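Oxidoreductase (Listeria innocua, PDB 3E18) probably works as an NAD-dependent dehydrogenase of the GFO/IDH/MocA family, binding NAD on a Rossmann-fold domain, although its substrate is not known. Local coordinates at residues H20-L30 with S306-V314; V193-S201 with I338-H349. One frame throughout, in Å; residues are numbered along the deposited sequence. Where two conformers were deposited one is given.

Contact 1 (H20-L30 with S306-V314); sequences HVTLASAADNL and SFYNNFVDV
Asn309 OD1 is gripped from two directions: the backbone N-H of Asp28 reaches it over 2.9 Å, almost straight (168° at the hydrogen) and in the plane of the amide, and a water that also accepts from Asn29 N donates to it. The other end of the same amide, ND2, gives a proton to a second water, which in turn donates to Ala26 O and Asp28 OD1. With both ends engaged, the amide is held against rotation, and the turn leaving helix 15-25 is tied to the first turn of helix 307-315. Asparagine suits the place because it offers an acceptor and a donor side by side. Asn309 N is occupied as well, since Ser306 at the N-cap position takes its proton on OG.

Beside these bonds, Tyr308 packs against helix 15-25. Ala24 CA makes a CH-pi contact over one face of its ring, 4.0 Å from the centroid, while Phe307 CD2 approaches the opposite face. Such closeness depends on small neighbours, Ala24 and Ala27, the CB of Ala27 coming within 3.8 Å of Tyr308 CB. Leu30, with CG anti to its backbone N (chi1 178°), brings CD2 to 3.5 Å from Tyr308 CD2, and its CB meets Val312 CG2. At the far end of the ring, Tyr308 OH and His20 ND1 share a hydrogen bond of 2.7 Å; the two rings meet rim to rim, their planes 85° apart. His20 NE2 bonds Glu95, an NAD-binding residue, so His20 stands in the second shell of the cofactor site and the tyrosine one shell further out. Helix 15-25, between strands 6-11 and 30-36, belongs to the first beta-alpha-beta unit of the Rossmann fold; helix 307-315, from late in the chain, packs onto it as an addition.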
loop_
_atom_site.group_PDB
_atom_site.type_symbol
_atom_site.label_atom_id
_atom_site.label_comp_id
_atom_site.label_asym_id
_atom_site.label_seq_id
_atom_site.Cartn_x
_atom_site.Cartn_y
_atom_site.Cartn_z
ATOM N N HIS A 20 -32.115 7.301 -11.765
ATOM C CA HIS A 20 -31.928 7.621 -13.184
ATOM C C HIS A 20 -33.076 8.445 -13.776
ATOM O O HIS A 20 -32.897 9.127 -14.794
ATOM C CB HIS A 20 -31.741 6.346 -13.982
ATOM C CG HIS A 20 -30.315 5.925 -14.098
ATOM N ND1 HIS A 20 -29.468 6.451 -15.046
ATOM C CD2 HIS A 20 -29.580 5.046 -13.379
ATOM C CE1 HIS A 20 -28.276 5.901 -14.920
ATOM N NE2 HIS A 20 -28.315 5.050 -13.913
ATOM N N VAL A 21 -34.245 8.373 -13.140
ATOM C CA VAL A 21 -35.359 9.264 -13.467
ATOM C C VAL A 21 -34.890 10.711 -13.345
ATOM O O VAL A 21 -34.982 11.469 -14.310
ATOM C CB VAL A 21 -36.607 8.996 -12.582
ATOM C CG1 VAL A 21 -37.698 10.013 -12.859
ATOM C CG2 VAL A 21 -37.138 7.581 -12.818
ATOM N N THR A 22 -34.332 11.060 -12.183
ATOM C CA THR A 22 -33.766 12.389 -11.934
ATOM C C THR A 22 -32.618 12.736 -12.884
ATOM O O THR A 22 -32.579 13.838 -13.426
ATOM C CB THR A 22 -33.319 12.534 -10.461
ATOM O OG1 THR A 22 -34.367 12.068 -9.601
ATOM C CG2 THR A 22 -33.016 13.987 -10.120
ATOM N N LEU A 23 -31.709 11.789 -13.106
ATOM C CA LEU A 23 -30.538 12.023 -13.962
ATOM C C LEU A 23 -30.867 12.253 -15.432
ATOM O O LEU A 23 -30.391 13.224 -16.031
ATOM C CB LEU A 23 -29.531 10.867 -13.852
ATOM C CG LEU A 23 -28.682 10.740 -12.589
ATOM C CD1 LEU A 23 -27.808 9.485 -12.644
ATOM C CD2 LEU A 23 -27.830 11.986 -12.393
ATOM N N ALA A 24 -31.662 11.360 -16.017
ATOM C CA ALA A 24 -32.016 11.462 -17.438
ATOM C C ALA A 24 -32.884 12.697 -17.745
ATOM O O ALA A 24 -32.721 13.331 -18.793
ATOM C CB ALA A 24 -32.702 10.188 -17.908
ATOM N N SER A 25 -33.780 13.043 -16.818
ATOM C CA SER A 25 -34.633 14.239 -16.939
ATOM C C SER A 25 -33.870 15.566 -16.972
ATOM O O SER A 25 -34.358 16.549 -17.533
ATOM C CB SER A 25 -35.643 14.289 -15.799
ATOM O OG SER A 25 -36.534 13.197 -15.871
ATOM N N ALA A 26 -32.684 15.590 -16.366
ATOM C CA ALA A 26 -31.846 16.784 -16.330
ATOM C C ALA A 26 -31.138 17.050 -17.656
ATOM O O ALA A 26 -30.585 18.131 -17.859
ATOM C CB ALA A 26 -30.832 16.685 -15.193
ATOM N N ALA A 27 -31.146 16.069 -18.554
ATOM C CA ALA A 27 -30.518 16.229 -19.867
ATOM C C ALA A 27 -31.413 17.074 -20.769
ATOM O O ALA A 27 -32.612 17.150 -20.542
ATOM C CB ALA A 27 -30.251 14.879 -20.497
ATOM N N ASP A 28 -30.826 17.692 -21.791
ATOM C CA ASP A 28 -31.553 18.629 -22.660
ATOM C C ASP A 28 -32.657 17.988 -23.491
ATOM O O ASP A 28 -33.823 18.367 -23.357
ATOM C CB ASP A 28 -30.591 19.411 -23.561
ATOM C CG ASP A 28 -29.682 20.332 -22.778
ATOM O OD1 ASP A 28 -30.111 20.811 -21.706
ATOM O OD2 ASP A 28 -28.536 20.567 -23.228
ATOM N N ASN A 29 -32.304 17.017 -24.331
ATOM C CA ASN A 29 -33.276 16.436 -25.260
ATOM C C ASN A 29 -33.516 14.946 -25.050
ATOM O O ASN A 29 -33.338 14.131 -25.959
ATOM C CB ASN A 29 -32.863 16.714 -26.704
ATOM C CG ASN A 29 -32.964 18.177 -27.059
ATOM O OD1 ASN A 29 -34.033 18.785 -26.941
ATOM N ND2 ASN A 29 -31.850 18.755 -27.500
ATOM N N LEU A 30 -33.920 14.609 -23.835
ATOM C CA LEU A 30 -34.137 13.244 -23.427
ATOM C C LEU A 30 -35.145 13.297 -22.310
ATOM O O LEU A 30 -35.026 14.120 -21.416
ATOM C CB LEU A 30 -32.833 12.654 -22.897
ATOM C CG LEU A 30 -32.832 11.222 -22.358
ATOM C CD1 LEU A 30 -32.686 10.201 -23.478
ATOM C CD2 LEU A 30 -31.681 11.098 -21.407
ATOM N N SER A 306 -22.371 16.633 -19.399
ATOM C CA SER A 306 -22.798 15.563 -18.515
ATOM C C SER A 306 -22.890 14.245 -19.289
ATOM O O SER A 306 -22.912 14.247 -20.522
ATOM C CB SER A 306 -24.158 15.898 -17.887
ATOM O OG SER A 306 -25.237 15.714 -18.814
ATOM N N PHE A 307 -22.910 13.130 -18.564
ATOM C CA PHE A 307 -23.033 11.805 -19.184
ATOM C C PHE A 307 -24.228 11.727 -20.150
ATOM O O PHE A 307 -24.081 11.365 -21.314
ATOM C CB PHE A 307 -23.146 10.715 -18.106
ATOM C CG PHE A 307 -23.415 9.351 -18.667
ATOM C CD1 PHE A 307 -22.359 8.546 -19.074
ATOM C CD2 PHE A 307 -24.721 8.882 -18.817
ATOM C CE1 PHE A 307 -22.605 7.295 -19.599
ATOM C CE2 PHE A 307 -24.977 7.630 -19.356
ATOM C CZ PHE A 307 -23.921 6.834 -19.742
ATOM N N TYR A 308 -25.406 12.089 -19.664
ATOM C CA TYR A 308 -26.615 11.965 -20.465
ATOM C C TYR A 308 -26.706 12.943 -21.628
ATOM O O TYR A 308 -27.304 12.607 -22.646
ATOM C CB TYR A 308 -27.859 12.055 -19.578
ATOM C CG TYR A 308 -28.335 10.717 -19.066
ATOM C CD1 TYR A 308 -28.324 10.427 -17.704
ATOM C CD2 TYR A 308 -28.800 9.735 -19.949
ATOM C CE1 TYR A 308 -28.773 9.202 -17.232
ATOM C CE2 TYR A 308 -29.253 8.516 -19.486
ATOM C CZ TYR A 308 -29.243 8.257 -18.125
ATOM O OH TYR A 308 -29.692 7.048 -17.661
ATOM N N ASN A 309 -26.088 14.124 -21.510
ATOM C CA ASN A 309 -26.031 15.047 -22.642
ATOM C C ASN A 309 -25.051 14.551 -23.679
ATOM O O ASN A 309 -25.261 14.715 -24.883
ATOM C CB ASN A 309 -25.674 16.470 -22.209
ATOM C CG ASN A 309 -26.859 17.207 -21.619
ATOM O OD1 ASN A 309 -28.007 16.964 -21.991
ATOM N ND2 ASN A 309 -26.588 18.114 -20.696
ATOM N N ASN A 310 -23.988 13.921 -23.208
ATOM C CA ASN A 310 -23.059 13.280 -24.133
ATOM C C ASN A 310 -23.694 12.094 -24.886
ATOM O O ASN A 310 -23.451 11.914 -26.081
ATOM C CB ASN A 310 -21.812 12.813 -23.404
ATOM C CG ASN A 310 -20.851 12.109 -24.326
ATOM O OD1 ASN A 310 -20.479 10.958 -24.100
ATOM N ND2 ASN A 310 -20.494 12.772 -25.401
ATOM N N PHE A 311 -24.456 11.273 -24.168
ATOM C CA PHE A 311 -25.218 10.158 -24.748
ATOM C C PHE A 311 -26.138 10.653 -25.884
ATOM O O PHE A 311 -26.127 10.084 -26.972
ATOM C CB PHE A 311 -26.039 9.434 -23.663
ATOM C CG PHE A 311 -26.927 8.322 -24.193
ATOM C CD1 PHE A 311 -26.376 7.141 -24.689
ATOM C CD2 PHE A 311 -28.316 8.455 -24.177
ATOM C CE1 PHE A 311 -27.195 6.116 -25.184
ATOM C CE2 PHE A 311 -29.144 7.436 -24.657
ATOM C CZ PHE A 311 -28.584 6.269 -25.165
ATOM N N VAL A 312 -26.895 11.723 -25.623
ATOM C CA VAL A 312 -27.737 12.380 -26.645
ATOM C C VAL A 312 -26.926 12.891 -27.838
ATOM O O VAL A 312 -27.308 12.671 -28.996
ATOM C CB VAL A 312 -28.614 13.485 -26.030
ATOM C CG1 VAL A 312 -29.396 14.236 -27.101
ATOM C CG2 VAL A 312 -29.586 12.873 -25.063
ATOM N N ASP A 313 -25.797 13.530 -27.553
ATOM C CA ASP A 313 -24.900 14.038 -28.596
ATOM C C ASP A 313 -24.352 12.910 -29.472
ATOM O O ASP A 313 -24.102 13.112 -30.661
ATOM C CB ASP A 313 -23.724 14.799 -27.974
ATOM C CG ASP A 313 -24.126 16.148 -27.362
ATOM O OD1 ASP A 313 -25.274 16.612 -27.554
ATOM O OD2 ASP A 313 -23.273 16.741 -26.661
ATOM N N VAL A 314 -24.126 11.741 -28.862
ATOM C CA VAL A 314 -23.716 10.530 -29.584
ATOM C C VAL A 314 -24.868 10.035 -30.471
ATOM O O VAL A 314 -24.662 9.730 -31.648
ATOM C CB VAL A 314 -23.211 9.420 -28.617
ATOM C CG1 VAL A 314 -23.096 8.076 -29.316
ATOM C CG2 VAL A 314 -21.873 9.813 -28.025
HETATM O O HOH W 1 -28.900 19.465 -19.327
HETATM O O HOH W 2 -29.587 16.357 -24.387
#

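Contact 2 (V193-S201 with I338-H349); sequences VKSVSANLS and IFEAAETNRTVH
Val196 holds CG1 anti to its backbone N (chi1 -169°), while Ile338 has CG1 beside its own (chi1 -79°); the two branches meet at 3.6 Å, the side chains crossing at about a right angle. Further along the strand, Leu200 sets CG 3.7 Å from Ala342 CB and CD1 at the edge of the Phe339 ring. Between these larger groups the surfaces are made of alanines. Ala198 CB rests 3.7 Å from Ile338 O, and Ala341 CB fits beneath the strand backbone, 3.7 Å from Val196 O. Methyl groups let the axes of helix and strand come within 6.3 Å.

After the helix the chain turns at Asn345, whose positive phi suits asparagine, and returns as a short strand, outermost in this chain's sheet. Val196 and Val348 form an antiparallel hydrogen-bonded pair: Val196 N gives to Val348 O at 3.0 Å, and Val348 N to Val196 O at 2.8 Å. Where the two segments diverge, a water takes over, accepting from Ala198 N and probably donating to Arg346 O. Ser195 and His349 make the adjoining non-hydrogen-bonded pair, Ser195 CB lying 3.8 Å from His349 CD2. Their polar ends serve the dimer: Ser195 OG bonds Asn345 ND2 of the second subunit, and His349 NE2 bonds Asn345 O of that subunit.

Strand 193-201 thus runs between strand 211-218, with a classic beta bulge where Lys194 and Ser195 both face Thr217, and strand 348-349. Helix 325-344 packs across it, and Val174 and Leu182 of helix 173-188 adjoin Phe339 and Ile338 respectively.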
loop_
_atom_site.group_PDB
_atom_site.type_symbol
_atom_site.label_atom_id
_atom_site.label_comp_id
_atom_site.label_asym_id
_atom_site.label_seq_id
_atom_site.Cartn_x
_atom_site.Cartn_y
_atom_site.Cartn_z
ATOM N N VAL A 193 -1.917 -1.885 -19.269
ATOM C CA VAL A 193 -1.542 -2.578 -18.037
ATOM C C VAL A 193 -0.514 -3.662 -18.363
ATOM O O VAL A 193 -0.722 -4.458 -19.273
ATOM C CB VAL A 193 -2.775 -3.188 -17.331
ATOM C CG1 VAL A 193 -2.365 -4.052 -16.144
ATOM C CG2 VAL A 193 -3.708 -2.089 -16.873
ATOM N N LYS A 194 0.600 -3.647 -17.631
ATOM C CA LYS A 194 1.659 -4.638 -17.741
ATOM C C LYS A 194 1.447 -5.783 -16.749
ATOM O O LYS A 194 1.581 -6.950 -17.114
ATOM C CB LYS A 194 3.020 -3.984 -17.501
ATOM C CG LYS A 194 4.204 -4.841 -17.936
ATOM C CD LYS A 194 5.422 -4.632 -17.045
ATOM C CE LYS A 194 6.363 -3.580 -17.594
ATOM N NZ LYS A 194 7.118 -4.078 -18.781
ATOM N N SER A 195 1.115 -5.460 -15.497
ATOM C CA SER A 195 0.945 -6.504 -14.488
ATOM C C SER A 195 -0.034 -6.119 -13.390
ATOM O O SER A 195 -0.278 -4.937 -13.156
ATOM C CB SER A 195 2.302 -6.866 -13.875
ATOM O OG SER A 195 2.836 -5.793 -13.106
ATOM N N VAL A 196 -0.587 -7.133 -12.723
ATOM C CA VAL A 196 -1.575 -6.952 -11.640
ATOM C C VAL A 196 -1.336 -8.018 -10.580
ATOM O O VAL A 196 -1.243 -9.205 -10.910
ATOM C CB VAL A 196 -3.031 -7.206 -12.139
ATOM C CG1 VAL A 196 -4.054 -6.756 -11.102
ATOM C CG2 VAL A 196 -3.291 -6.553 -13.461
ATOM N N SER A 197 -1.268 -7.617 -9.311
ATOM C CA SER A 197 -1.337 -8.576 -8.222
ATOM C C SER A 197 -2.521 -8.085 -7.401
ATOM O O SER A 197 -2.848 -6.914 -7.456
ATOM C CB SER A 197 -0.056 -8.542 -7.391
ATOM O OG SER A 197 0.137 -7.300 -6.740
ATOM N N ALA A 198 -3.166 -8.976 -6.683
ATOM C CA ALA A 198 -4.359 -8.596 -5.902
ATOM C C ALA A 198 -4.585 -9.564 -4.792
ATOM O O ALA A 198 -4.139 -10.711 -4.844
ATOM C CB ALA A 198 -5.617 -8.541 -6.804
ATOM N N ASN A 199 -5.281 -9.085 -3.771
ATOM C CA ASN A 199 -5.727 -9.941 -2.688
ATOM C C ASN A 199 -7.105 -9.454 -2.314
ATOM O O ASN A 199 -7.378 -8.259 -2.335
ATOM C CB ASN A 199 -4.715 -9.943 -1.509
ATOM C CG ASN A 199 -5.398 -9.777 -0.144
ATOM O OD1 ASN A 199 -6.011 -10.719 0.401
ATOM N ND2 ASN A 199 -5.258 -8.581 0.435
ATOM N N LEU A 200 -7.998 -10.401 -2.051
ATOM C CA LEU A 200 -9.381 -10.074 -1.725
ATOM C C LEU A 200 -9.624 -10.234 -0.235
ATOM O O LEU A 200 -8.989 -11.053 0.427
ATOM C CB LEU A 200 -10.349 -10.986 -2.490
ATOM C CG LEU A 200 -10.263 -11.108 -4.012
ATOM C CD1 LEU A 200 -11.240 -12.164 -4.544
ATOM C CD2 LEU A 200 -10.502 -9.776 -4.682
ATOM N N SER A 201 -10.569 -9.474 0.290
ATOM C CA SER A 201 -10.950 -9.627 1.683
ATOM C C SER A 201 -12.234 -10.436 1.810
ATOM O O SER A 201 -13.215 -10.148 1.135
ATOM C CB SER A 201 -11.136 -8.262 2.335
ATOM O OG SER A 201 -11.704 -8.415 3.626
ATOM N N ILE A 338 -7.580 -9.334 -12.006
ATOM C CA ILE A 338 -7.570 -9.168 -10.551
ATOM C C ILE A 338 -8.059 -10.445 -9.889
ATOM O O ILE A 338 -7.434 -10.939 -8.945
ATOM C CB ILE A 338 -8.415 -7.940 -10.130
ATOM C CG1 ILE A 338 -7.595 -6.665 -10.353
ATOM C CG2 ILE A 338 -8.884 -8.031 -8.677
ATOM C CD1 ILE A 338 -8.411 -5.382 -10.293
ATOM N N PHE A 339 -9.169 -10.983 -10.389
ATOM C CA PHE A 339 -9.751 -12.197 -9.816
ATOM C C PHE A 339 -8.825 -13.396 -9.949
ATOM O O PHE A 339 -8.669 -14.187 -9.013
ATOM C CB PHE A 339 -11.099 -12.481 -10.454
ATOM C CG PHE A 339 -12.214 -11.702 -9.838
ATOM C CD1 PHE A 339 -12.393 -11.711 -8.455
ATOM C CD2 PHE A 339 -13.088 -10.968 -10.622
ATOM C CE1 PHE A 339 -13.418 -10.996 -7.871
ATOM C CE2 PHE A 339 -14.141 -10.255 -10.034
ATOM C CZ PHE A 339 -14.298 -10.274 -8.666
ATOM N N GLU A 340 -8.195 -13.500 -11.113
ATOM C CA GLU A 340 -7.207 -14.530 -11.371
ATOM C C GLU A 340 -5.982 -14.383 -10.453
ATOM O O GLU A 340 -5.505 -15.377 -9.886
ATOM C CB GLU A 340 -6.780 -14.482 -12.839
ATOM C CG GLU A 340 -5.823 -15.615 -13.225
ATOM C CD GLU A 340 -5.154 -15.408 -14.568
ATOM O OE1 GLU A 340 -5.685 -14.652 -15.418
ATOM O OE2 GLU A 340 -4.083 -16.014 -14.780
ATOM N N ALA A 341 -5.488 -13.153 -10.302
ATOM C CA ALA A 341 -4.322 -12.871 -9.455
ATOM C C ALA A 341 -4.578 -13.268 -8.015
ATOM O O ALA A 341 -3.741 -13.909 -7.381
ATOM C CB ALA A 341 -3.923 -11.378 -9.549
ATOM N N ALA A 342 -5.750 -12.919 -7.504
ATOM C CA ALA A 342 -6.097 -13.276 -6.135
ATOM C C ALA A 342 -6.370 -14.776 -5.914
ATOM O O ALA A 342 -5.982 -15.336 -4.887
ATOM C CB ALA A 342 -7.266 -12.456 -5.686
ATOM N N GLU A 343 -7.038 -15.424 -6.862
ATOM C CA GLU A 343 -7.332 -16.855 -6.714
ATOM C C GLU A 343 -6.089 -17.745 -6.879
ATOM O O GLU A 343 -5.987 -18.775 -6.231
ATOM C CB GLU A 343 -8.499 -17.302 -7.622
ATOM C CG GLU A 343 -8.129 -17.682 -9.051
ATOM C CD GLU A 343 -8.905 -18.891 -9.569
ATOM O OE1 GLU A 343 -9.409 -19.688 -8.743
ATOM O OE2 GLU A 343 -8.996 -19.050 -10.807
ATOM N N THR A 344 -5.134 -17.335 -7.710
ATOM C CA THR A 344 -3.925 -18.120 -7.884
ATOM C C THR A 344 -2.747 -17.616 -7.037
ATOM O O THR A 344 -1.672 -18.222 -7.064
ATOM C CB THR A 344 -3.496 -18.182 -9.360
ATOM O OG1 THR A 344 -3.147 -16.871 -9.815
ATOM C CG2 THR A 344 -4.633 -18.740 -10.229
ATOM N N ASN A 345 -2.959 -16.530 -6.288
ATOM C CA ASN A 345 -1.894 -15.846 -5.502
ATOM C C ASN A 345 -0.632 -15.620 -6.336
ATOM O O ASN A 345 0.477 -15.973 -5.944
ATOM C CB ASN A 345 -1.594 -16.614 -4.206
ATOM C CG ASN A 345 -0.788 -15.803 -3.193
ATOM O OD1 ASN A 345 -0.677 -14.570 -3.266
ATOM N ND2 ASN A 345 -0.221 -16.508 -2.234
ATOM N N ARG A 346 -0.832 -15.071 -7.525
ATOM C CA ARG A 346 0.249 -14.805 -8.437
ATOM C C ARG A 346 0.093 -13.402 -8.999
ATOM O O ARG A 346 -0.927 -12.745 -8.773
ATOM C CB ARG A 346 0.234 -15.821 -9.569
ATOM C CG ARG A 346 0.806 -17.191 -9.193
ATOM C CD ARG A 346 1.262 -17.924 -10.449
ATOM N NE ARG A 346 1.984 -19.165 -10.164
ATOM C CZ ARG A 346 3.304 -19.255 -10.002
ATOM N NH1 ARG A 346 4.072 -18.171 -10.067
ATOM N NH2 ARG A 346 3.862 -20.437 -9.769
ATOM N N THR A 347 1.132 -12.943 -9.688
ATOM C CA THR A 347 1.101 -11.675 -10.392
ATOM C C THR A 347 0.818 -11.987 -11.857
ATOM O O THR A 347 1.569 -12.716 -12.510
ATOM C CB THR A 347 2.428 -10.893 -10.257
ATOM O OG1 THR A 347 2.728 -10.706 -8.874
ATOM C CG2 THR A 347 2.311 -9.516 -10.926
ATOM N N VAL A 348 -0.267 -11.422 -12.359
ATOM C CA VAL A 348 -0.760 -11.706 -13.701
ATOM C C VAL A 348 -0.142 -10.710 -14.668
ATOM O O VAL A 348 -0.217 -9.519 -14.443
ATOM C CB VAL A 348 -2.307 -11.629 -13.706
ATOM C CG1 VAL A 348 -2.879 -11.545 -15.120
ATOM C CG2 VAL A 348 -2.878 -12.826 -12.973
ATOM N N HIS A 349 0.483 -11.203 -15.736
ATOM C CA HIS A 349 1.082 -10.338 -16.750
ATOM C C HIS A 349 0.248 -10.252 -18.033
ATOM O O HIS A 349 -0.306 -11.256 -18.480
ATOM C CB HIS A 349 2.505 -10.802 -17.046
ATOM C CG HIS A 349 3.357 -10.888 -15.822
ATOM N ND1 HIS A 349 3.513 -12.054 -15.103
ATOM C CD2 HIS A 349 4.068 -9.942 -15.166
ATOM C CE1 HIS A 349 4.299 -11.825 -14.065
ATOM N NE2 HIS A 349 4.653 -10.554 -14.084
HETATM O O HOH W 3 -2.002 -11.713 -6.595
HETATM O O HOH W 4 -2.868 -13.012 -4.017
#

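In the fold
The two contacts lie on opposite sides of the chain's centre, their own centres 37 Å apart and their nearest atoms about 21 Å. Their segments alternate along the sequence: 20-30, 193-201, 306-314, then 338-349. The C-terminal part of the chain therefore visits both domains, packing helix 307-315 on the Rossmann fold in contact 1 and then, through helix 325-344, reaching the large mixed sheet in contact 2. Contact 1 is the one nearer the cofactor, with the His20 side chain about 6 Å from NAD. In contact 2 the side chain of Phe339 is about 13 Å from the bound NAD. Contact 2 instead meets the second subunit.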